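Local coordinates for protein TOXN (Bacillus thuringiensis, PDB 4ATO) that cleaves RNA within A-rich sequences as the endoribonuclease toxin of a type III toxin-antitoxin system, and is held in check by the pseudoknot RNA ToxI, at residues S25-N30 / V155-P160. Numbering follows the deposited sequence.
Sequences SKVPFN and VCCDFP. With nucleotides of chain B.
With CG beside its own backbone N (chi1 -65°) and the chain bent at its last torsion (chi4 149°), Lys-26 runs alongside Cys-156, and Cys-157, its SG likewise beside the backbone N (chi1 -66°), lays its sulfur against the Lys-26 backbone. The ammonium NZ donates to Cys-156 O at 2.9 Å, coming from above the carbonyl plane, while CD lies 3.4 Å from the same oxygen. Weak bonds to Gly-154 O and Lys-153 O add to this grip at the C-terminal end of helix 147-155, whose dipole probably suits the charge. Cys-157 SG sits 3.9 Å from Lys-26 O. The same loop meets successive adenines of chain B, lying one above another. N6 of A1 gives hydrogen bonds to Ser-25 O (2.9 Å) and Val-27 O (2.8 Å), and N6 of A2 gives one to Lys-26 O (3.0 Å), consistent with a preference for adenine. A1 covers one Phe-29 ring face, its C5 3.5 Å above the plane; Val-155 O approaches C2 of A3 at 3.3 Å. Asp-24, just beyond helix 14-23, accepts from both Lys-26 N and Asp-158 N, and Asn-85 of strand 78-89 bonds the Cys-157 backbone and, through ND2, Val-155 O, between helices 147-155 and 159-169.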
ATOM      1  N   SER A  25     -34.982  -8.770 -26.120  1.00 39.00           N
ATOM      2  CA  SER A  25     -34.072  -9.238 -27.162  1.00 49.22           C
ATOM      3  C   SER A  25     -32.586  -9.009 -26.853  1.00 45.54           C
ATOM      4  O   SER A  25     -31.722  -9.465 -27.608  1.00 41.92           O
ATOM      5  CB  SER A  25     -34.432  -8.604 -28.512  1.00 50.19           C
ATOM      6  OG  SER A  25     -34.373  -7.191 -28.449  1.00 54.69           O
ATOM      7  N   LYS A  26     -32.282  -8.318 -25.755  1.00 38.98           N
ATOM      8  CA  LYS A  26     -30.881  -8.056 -25.405  1.00 32.11           C
ATOM      9  C   LYS A  26     -30.235  -9.172 -24.588  1.00 37.39           C
ATOM     10  O   LYS A  26     -29.034  -9.114 -24.299  1.00 39.76           O
ATOM     11  CB  LYS A  26     -30.721  -6.720 -24.667  1.00 31.52           C
ATOM     12  CG  LYS A  26     -31.061  -5.485 -25.485  1.00 42.11           C
ATOM     13  CD  LYS A  26     -31.165  -4.286 -24.564  1.00 43.18           C
ATOM     14  CE  LYS A  26     -32.081  -3.233 -25.114  1.00 37.73           C
ATOM     15  NZ  LYS A  26     -32.745  -2.498 -24.007  1.00 41.89           N
ATOM     16  N   VAL A  27     -31.014 -10.180 -24.210  1.00 37.86           N
ATOM     17  CA  VAL A  27     -30.451 -11.339 -23.518  1.00 36.60           C
ATOM     18  C   VAL A  27     -29.420 -12.001 -24.436  1.00 44.16           C
ATOM     19  O   VAL A  27     -29.661 -12.140 -25.634  1.00 47.48           O
ATOM     20  CB  VAL A  27     -31.548 -12.357 -23.120  1.00 43.78           C
ATOM     21  CG1 VAL A  27     -30.933 -13.598 -22.487  1.00 36.82           C
ATOM     22  CG2 VAL A  27     -32.545 -11.720 -22.162  1.00 44.19           C
ATOM     23  N   PRO A  28     -28.253 -12.379 -23.890  1.00 38.85           N
ATOM     24  CA  PRO A  28     -27.192 -12.908 -24.757  1.00 35.41           C
ATOM     25  C   PRO A  28     -27.492 -14.293 -25.332  1.00 42.46           C
ATOM     26  O   PRO A  28     -27.987 -15.163 -24.603  1.00 41.39           O
ATOM     27  CB  PRO A  28     -25.983 -13.003 -23.815  1.00 35.18           C
ATOM     28  CG  PRO A  28     -26.307 -12.071 -22.670  1.00 38.88           C
ATOM     29  CD  PRO A  28     -27.784 -12.181 -22.506  1.00 35.18           C
ATOM     30  N   PHE A  29     -27.185 -14.481 -26.619  1.00 37.60           N
ATOM     31  CA  PHE A  29     -27.241 -15.798 -27.248  1.00 43.17           C
ATOM     32  C   PHE A  29     -26.357 -16.734 -26.418  1.00 46.11           C
ATOM     33  O   PHE A  29     -25.253 -16.357 -26.020  1.00 37.61           O
ATOM     34  CB  PHE A  29     -26.682 -15.751 -28.676  1.00 39.78           C
ATOM     35  CG  PHE A  29     -27.496 -14.937 -29.648  1.00 45.97           C
ATOM     36  CD1 PHE A  29     -28.772 -14.509 -29.338  1.00 47.27           C
ATOM     37  CD2 PHE A  29     -26.978 -14.627 -30.900  1.00 48.50           C
ATOM     38  CE1 PHE A  29     -29.513 -13.770 -30.251  1.00 46.80           C
ATOM     39  CE2 PHE A  29     -27.711 -13.890 -31.819  1.00 47.86           C
ATOM     40  CZ  PHE A  29     -28.975 -13.462 -31.494  1.00 54.21           C
ATOM     41  N   ASN A  30     -26.809 -17.940 -26.160  1.00 47.15           N
ATOM     42  CA  ASN A  30     -26.055 -18.843 -25.326  1.00 52.16           C
ATOM     43  C   ASN A  30     -24.925 -19.562 -26.042  1.00 50.12           C
ATOM     44  O   ASN A  30     -23.993 -20.014 -25.424  1.00 51.08           O
ATOM     45  CB  ASN A  30     -27.002 -19.853 -24.697  1.00 51.32           C
ATOM     46  CG  ASN A  30     -26.823 -19.966 -23.208  1.00 51.14           C
ATOM     47  OD1 ASN A  30     -26.359 -19.054 -22.562  1.00 41.37           O
ATOM     48  ND2 ASN A  30     -27.189 -21.096 -22.664  1.00 55.13           N
ATOM     49  N   VAL A 155     -29.086   0.500 -23.393  1.00 40.74           N
ATOM     50  CA  VAL A 155     -28.033  -0.494 -23.577  1.00 31.49           C
ATOM     51  C   VAL A 155     -28.209  -1.723 -22.672  1.00 34.75           C
ATOM     52  O   VAL A 155     -27.539  -2.737 -22.872  1.00 33.22           O
ATOM     53  CB  VAL A 155     -26.626   0.130 -23.364  1.00 42.11           C
ATOM     54  CG1 VAL A 155     -26.296   0.214 -21.877  1.00 33.83           C
ATOM     55  CG2 VAL A 155     -25.563  -0.672 -24.094  1.00 43.07           C
ATOM     56  N   CYS A 156     -29.105  -1.637 -21.683  1.00 32.41           N
ATOM     57  CA  CYS A 156     -29.281  -2.728 -20.715  1.00 34.39           C
ATOM     58  C   CYS A 156     -30.555  -3.506 -20.952  1.00 40.94           C
ATOM     59  O   CYS A 156     -31.547  -2.958 -21.431  1.00 32.92           O
ATOM     60  CB  CYS A 156     -29.327  -2.206 -19.281  1.00 28.67           C
ATOM     61  SG  CYS A 156     -27.835  -1.388 -18.725  1.00 32.79           S
ATOM     62  N   CYS A 157     -30.529  -4.786 -20.595  1.00 33.40           N
ATOM     63  CA  CYS A 157     -31.760  -5.558 -20.489  1.00 34.86           C
ATOM     64  C   CYS A 157     -32.807  -4.837 -19.612  1.00 43.05           C
ATOM     65  O   CYS A 157     -32.471  -4.047 -18.711  1.00 38.22           O
ATOM     66  CB  CYS A 157     -31.466  -6.925 -19.877  1.00 28.87           C
ATOM     67  SG  CYS A 157     -30.444  -8.006 -20.877  1.00 36.90           S
ATOM     68  N   ASP A 158     -34.074  -5.122 -19.888  1.00 44.61           N
ATOM     69  CA  ASP A 158     -35.188  -4.636 -19.090  1.00 46.01           C
ATOM     70  C   ASP A 158     -35.256  -5.518 -17.847  1.00 45.44           C
ATOM     71  O   ASP A 158     -35.971  -6.521 -17.826  1.00 37.39           O
ATOM     72  CB  ASP A 158     -36.484  -4.752 -19.905  1.00 46.02           C
ATOM     73  CG  ASP A 158     -37.680  -4.096 -19.227  1.00 55.26           C
ATOM     74  OD1 ASP A 158     -37.632  -3.857 -18.006  1.00 53.26           O
ATOM     75  OD2 ASP A 158     -38.685  -3.832 -19.923  1.00 64.47           O
ATOM     76  N   PHE A 159     -34.490  -5.160 -16.820  1.00 38.42           N
ATOM     77  CA  PHE A 159     -34.394  -5.999 -15.629  1.00 35.99           C
ATOM     78  C   PHE A 159     -35.753  -6.330 -15.008  1.00 43.40           C
ATOM     79  O   PHE A 159     -36.001  -7.493 -14.689  1.00 35.86           O
ATOM     80  CB  PHE A 159     -33.457  -5.394 -14.575  1.00 35.90           C
ATOM     81  CG  PHE A 159     -32.063  -5.161 -15.065  1.00 32.15           C
ATOM     82  CD1 PHE A 159     -31.394  -6.139 -15.774  1.00 28.41           C
ATOM     83  CD2 PHE A 159     -31.425  -3.959 -14.820  1.00 30.06           C
ATOM     84  CE1 PHE A 159     -30.112  -5.918 -16.244  1.00 34.68           C
ATOM     85  CE2 PHE A 159     -30.137  -3.734 -15.278  1.00 34.28           C
ATOM     86  CZ  PHE A 159     -29.483  -4.718 -15.996  1.00 32.91           C
ATOM     87  N   PRO A 160     -36.631  -5.319 -14.826  1.00 47.06           N
ATOM     88  CA  PRO A 160     -37.920  -5.630 -14.196  1.00 48.96           C
ATOM     89  C   PRO A 160     -38.740  -6.640 -14.986  1.00 49.92           C
ATOM     90  O   PRO A 160     -39.379  -7.510 -14.392  1.00 51.41           O
ATOM     91  CB  PRO A 160     -38.632  -4.275 -14.181  1.00 48.29           C
ATOM     92  CG  PRO A 160     -37.532  -3.291 -14.092  1.00 49.58           C
ATOM     93  CD  PRO A 160     -36.454  -3.861 -14.977  1.00 50.25           C
TER
ATOM     94  O5'   A B   1     -21.796 -12.632 -28.194  1.00 42.97           O
ATOM     95  C5'   A B   1     -21.131 -12.994 -29.397  1.00 41.52           C
ATOM     96  C4'   A B   1     -21.897 -12.540 -30.610  1.00 35.98           C
ATOM     97  O4'   A B   1     -23.230 -13.100 -30.579  1.00 45.88           O
ATOM     98  C3'   A B   1     -22.122 -11.043 -30.730  1.00 38.30           C
ATOM     99  O3'   A B   1     -21.008 -10.374 -31.300  1.00 29.77           O
ATOM    100  C2'   A B   1     -23.380 -10.958 -31.588  1.00 42.06           C
ATOM    101  O2'   A B   1     -23.053 -11.119 -32.955  1.00 42.40           O
ATOM    102  C1'   A B   1     -24.150 -12.194 -31.140  1.00 38.96           C
ATOM    103  N9    A B   1     -25.195 -11.901 -30.137  1.00 37.35           N
ATOM    104  C8    A B   1     -25.238 -12.402 -28.858  1.00 34.81           C
ATOM    105  N7    A B   1     -26.302 -12.036 -28.181  1.00 36.12           N
ATOM    106  C5    A B   1     -27.024 -11.255 -29.076  1.00 38.08           C
ATOM    107  C6    A B   1     -28.258 -10.578 -28.958  1.00 41.93           C
ATOM    108  N6    A B   1     -29.010 -10.568 -27.849  1.00 36.37           N
ATOM    109  N1    A B   1     -28.698  -9.894 -30.033  1.00 39.83           N
ATOM    110  C2    A B   1     -27.945  -9.903 -31.142  1.00 49.14           C
ATOM    111  N3    A B   1     -26.776 -10.503 -31.373  1.00 42.19           N
ATOM    112  C4    A B   1     -26.358 -11.170 -30.289  1.00 29.92           C
ATOM    113  P     A B   2     -20.720  -8.829 -30.965  1.00 40.35           P
ATOM    114  OP1   A B   2     -19.526  -8.439 -31.743  1.00 40.84           O
ATOM    115  OP2   A B   2     -20.689  -8.700 -29.482  1.00 36.30           O
ATOM    116  O5'   A B   2     -22.003  -8.087 -31.529  1.00 42.67           O
ATOM    117  C5'   A B   2     -22.179  -7.851 -32.913  1.00 40.79           C
ATOM    118  C4'   A B   2     -23.477  -7.138 -33.157  1.00 38.30           C
ATOM    119  O4'   A B   2     -24.558  -7.916 -32.590  1.00 37.48           O
ATOM    120  C3'   A B   2     -23.594  -5.770 -32.502  1.00 40.53           C
ATOM    121  O3'   A B   2     -23.084  -4.743 -33.323  1.00 39.75           O
ATOM    122  C2'   A B   2     -25.084  -5.630 -32.209  1.00 44.45           C
ATOM    123  O2'   A B   2     -25.778  -5.157 -33.356  1.00 47.33           O
ATOM    124  C1'   A B   2     -25.500  -7.076 -31.969  1.00 40.18           C
ATOM    125  N9    A B   2     -25.582  -7.445 -30.538  1.00 40.70           N
ATOM    126  C8    A B   2     -24.648  -8.167 -29.833  1.00 37.29           C
ATOM    127  N7    A B   2     -24.997  -8.433 -28.598  1.00 35.76           N
ATOM    128  C5    A B   2     -26.266  -7.889 -28.491  1.00 37.03           C
ATOM    129  C6    A B   2     -27.182  -7.841 -27.427  1.00 35.93           C
ATOM    130  N6    A B   2     -26.937  -8.389 -26.247  1.00 29.49           N
ATOM    131  N1    A B   2     -28.369  -7.223 -27.621  1.00 39.68           N
ATOM    132  C2    A B   2     -28.597  -6.684 -28.826  1.00 33.55           C
ATOM    133  N3    A B   2     -27.816  -6.664 -29.904  1.00 37.81           N
ATOM    134  C4    A B   2     -26.648  -7.289 -29.675  1.00 36.12           C
ATOM    135  P     A B   3     -22.116  -3.629 -32.717  1.00 39.58           P
ATOM    136  OP1   A B   3     -21.591  -2.842 -33.860  1.00 45.78           O
ATOM    137  OP2   A B   3     -21.152  -4.327 -31.831  1.00 49.71           O
ATOM    138  O5'   A B   3     -23.111  -2.735 -31.851  1.00 46.30           O
ATOM    139  C5'   A B   3     -24.196  -2.048 -32.464  1.00 43.91           C
ATOM    140  C4'   A B   3     -25.128  -1.460 -31.436  1.00 38.90           C
ATOM    141  O4'   A B   3     -25.889  -2.520 -30.802  1.00 43.42           O
ATOM    142  C3'   A B   3     -24.461  -0.725 -30.279  1.00 40.59           C
ATOM    143  O3'   A B   3     -24.128   0.618 -30.604  1.00 37.48           O
ATOM    144  C2'   A B   3     -25.490  -0.847 -29.159  1.00 39.89           C
ATOM    145  O2'   A B   3     -26.517   0.118 -29.309  1.00 45.50           O
ATOM    146  C1'   A B   3     -26.091  -2.226 -29.433  1.00 40.98           C
ATOM    147  N9    A B   3     -25.456  -3.288 -28.625  1.00 37.80           N
ATOM    148  C8    A B   3     -24.270  -3.943 -28.875  1.00 35.79           C
ATOM    149  N7    A B   3     -23.971  -4.867 -27.988  1.00 39.40           N
ATOM    150  C5    A B   3     -25.034  -4.828 -27.101  1.00 29.95           C
ATOM    151  C6    A B   3     -25.311  -5.557 -25.932  1.00 32.55           C
ATOM    152  N6    A B   3     -24.508  -6.504 -25.450  1.00 27.89           N
ATOM    153  N1    A B   3     -26.461  -5.282 -25.273  1.00 36.72           N
ATOM    154  C2    A B   3     -27.262  -4.319 -25.760  1.00 34.16           C
ATOM    155  N3    A B   3     -27.109  -3.560 -26.846  1.00 33.85           N
ATOM    156  C4    A B   3     -25.960  -3.868 -27.483  1.00 36.33           C
TER